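Local coordinates for protein pid-3 (Caenorhabditis elegans, PDB 7OCZ) that probably acts in piRNA biogenesis and in chromosome segregation, through a small alpha/beta domain with the fold of an RNA-recognition motif, at residues 15-20 with 49-54. Numbering follows the deposited sequence.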
loop_
_atom_site.group_PDB
_atom_site.type_symbol
_atom_site.label_atom_id
_atom_site.label_comp_id
_atom_site.label_asym_id
_atom_site.label_seq_id
_atom_site.Cartn_x
_atom_site.Cartn_y
_atom_site.Cartn_z
ATOM N N LEU A 15 -12.819 -7.975 -0.360
ATOM C CA LEU A 15 -13.416 -6.916 -1.150
ATOM C C LEU A 15 -13.070 -7.156 -2.615
ATOM O O LEU A 15 -11.949 -7.550 -2.936
ATOM C CB LEU A 15 -12.871 -5.562 -0.676
ATOM C CG LEU A 15 -13.348 -4.272 -1.314
ATOM C CD1 LEU A 15 -14.802 -4.119 -0.897
ATOM C CD2 LEU A 15 -12.526 -3.095 -0.845
ATOM N N LYS A 16 -14.028 -6.937 -3.502
ATOM C CA LYS A 16 -13.782 -6.946 -4.938
ATOM C C LYS A 16 -13.671 -5.508 -5.418
ATOM O O LYS A 16 -14.545 -4.694 -5.120
ATOM C CB LYS A 16 -14.922 -7.638 -5.687
ATOM C CG LYS A 16 -14.998 -9.131 -5.502
ATOM C CD LYS A 16 -16.324 -9.667 -6.041
ATOM C CE LYS A 16 -16.258 -9.956 -7.518
ATOM N NZ LYS A 16 -17.413 -10.815 -7.918
ATOM N N ILE A 17 -12.621 -5.199 -6.174
ATOM C CA ILE A 17 -12.401 -3.835 -6.650
ATOM C C ILE A 17 -11.981 -3.877 -8.114
ATOM O O ILE A 17 -11.141 -4.695 -8.501
ATOM C CB ILE A 17 -11.362 -3.092 -5.781
ATOM C CG1 ILE A 17 -11.165 -1.651 -6.266
ATOM C CG2 ILE A 17 -10.045 -3.866 -5.710
ATOM C CD1 ILE A 17 -10.476 -0.742 -5.251
ATOM N N SER A 18 -12.586 -3.020 -8.935
ATOM C CA SER A 18 -12.224 -2.951 -10.344
ATOM C C SER A 18 -12.395 -1.526 -10.855
ATOM O O SER A 18 -13.018 -0.682 -10.206
ATOM C CB SER A 18 -13.053 -3.924 -11.189
ATOM O OG SER A 18 -14.416 -3.545 -11.210
ATOM N N GLY A 19 -11.806 -1.257 -12.023
ATOM C CA GLY A 19 -11.929 0.030 -12.675
ATOM C C GLY A 19 -10.801 1.011 -12.417
ATOM O O GLY A 19 -10.806 2.100 -13.006
ATOM N N TYR A 20 -9.846 0.670 -11.554
ATOM C CA TYR A 20 -8.692 1.527 -11.339
ATOM C C TYR A 20 -7.770 1.490 -12.564
ATOM O O TYR A 20 -7.868 0.587 -13.399
ATOM C CB TYR A 20 -7.943 1.085 -10.084
ATOM C CG TYR A 20 -7.632 -0.387 -10.060
ATOM C CD1 TYR A 20 -6.516 -0.893 -10.719
ATOM C CD2 TYR A 20 -8.466 -1.274 -9.397
ATOM C CE1 TYR A 20 -6.236 -2.237 -10.708
ATOM C CE2 TYR A 20 -8.193 -2.617 -9.378
ATOM C CZ TYR A 20 -7.080 -3.096 -10.040
ATOM O OH TYR A 20 -6.809 -4.440 -10.019
ATOM N N ALA A 49 -9.093 -6.718 -8.919
ATOM C CA ALA A 49 -8.386 -7.446 -7.874
ATOM C C ALA A 49 -9.374 -7.860 -6.794
ATOM O O ALA A 49 -10.518 -7.402 -6.755
ATOM C CB ALA A 49 -7.256 -6.608 -7.262
ATOM N N VAL A 50 -8.917 -8.751 -5.919
ATOM C CA VAL A 50 -9.613 -9.101 -4.686
ATOM C C VAL A 50 -8.683 -8.761 -3.529
ATOM O O VAL A 50 -7.491 -9.082 -3.571
ATOM C CB VAL A 50 -10.025 -10.586 -4.658
ATOM C CG1 VAL A 50 -10.643 -10.943 -3.318
ATOM C CG2 VAL A 50 -11.009 -10.880 -5.780
ATOM N N VAL A 51 -9.224 -8.108 -2.504
ATOM C CA VAL A 51 -8.427 -7.534 -1.427
ATOM C C VAL A 51 -8.966 -8.031 -0.093
ATOM O O VAL A 51 -10.171 -7.946 0.163
ATOM C CB VAL A 51 -8.448 -5.993 -1.486
ATOM C CG1 VAL A 51 -7.688 -5.396 -0.315
ATOM C CG2 VAL A 51 -7.901 -5.493 -2.820
ATOM N N ALA A 52 -8.078 -8.546 0.755
ATOM C CA ALA A 52 -8.451 -9.006 2.086
ATOM C C ALA A 52 -8.345 -7.842 3.062
ATOM O O ALA A 52 -7.263 -7.270 3.235
ATOM C CB ALA A 52 -7.556 -10.158 2.536
ATOM N N LEU A 53 -9.465 -7.480 3.680
ATOM C CA LEU A 53 -9.483 -6.484 4.739
ATOM C C LEU A 53 -9.533 -7.183 6.096
ATOM O O LEU A 53 -9.401 -8.407 6.198
ATOM C CB LEU A 53 -10.651 -5.517 4.560
ATOM C CG LEU A 53 -10.685 -4.737 3.242
ATOM C CD1 LEU A 53 -11.765 -3.680 3.300
ATOM C CD2 LEU A 53 -9.329 -4.110 2.931
ATOM N N GLU A 54 -9.729 -6.394 7.154
ATOM C CA GLU A 54 -9.668 -6.939 8.509
ATOM C C GLU A 54 -10.895 -7.786 8.830
ATOM O O GLU A 54 -10.772 -8.898 9.354
ATOM C CB GLU A 54 -9.518 -5.802 9.519
ATOM C CG GLU A 54 -8.082 -5.409 9.811
ATOM C CD GLU A 54 -7.328 -6.503 10.543
ATOM O OE1 GLU A 54 -6.510 -7.201 9.905
ATOM O OE2 GLU A 54 -7.571 -6.681 11.754
#
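The ring of Tyr-20 meets Ala-49 with its hydroxyl-bearing edge, not a face: Ala-49 N lies near the ring plane, and Tyr-20 OH comes within 3.5 Å of Ala-49 CB. The OH is poorly angled for a bond to that N, so this is contact only. With CG between backbone N and carbonyl carbon (chi1 51°), the phenol turns back beside the strand pair, where Ile-29 and Leu-32 of helix 26-32 also touch it. Ala-49 CB shares the buried side with the phenol and Ile-29, and its single carbon lets the hydroxyl approach closely.

Ala-49 N is instead held by Ile-17 O at 2.9 Å, and Ile-17 N reaches Ala-49 O at 3.1 Å, nearly straight at the hydrogen (174°). A second pair of bonds joins Leu-15 N to Val-51 O (2.7 Å) and Val-51 N to Leu-15 O (2.8 Å). Between these hydrogen-bonded pairs sits the non-hydrogen-bonded pair Lys-16 with Val-50.

On the helix-facing side of this antiparallel ladder, Ile-17 and Val-51, beta-branched as suits extended strands, join Leu-15 and Ala-49, their CG2 methyls 3.9 Å apart. Leu-15 is long enough to reach Ala-62 of helix 56-66, which Leu-53 also touches. Lys-16 and Val-50 face the opposite side, where the lysine is exposed. Two central strands, 14-18 and 48-52, with helices packed on one face of a four-stranded core sheet, are characteristic of the beta-alpha-beta-beta-alpha-beta RRM fold.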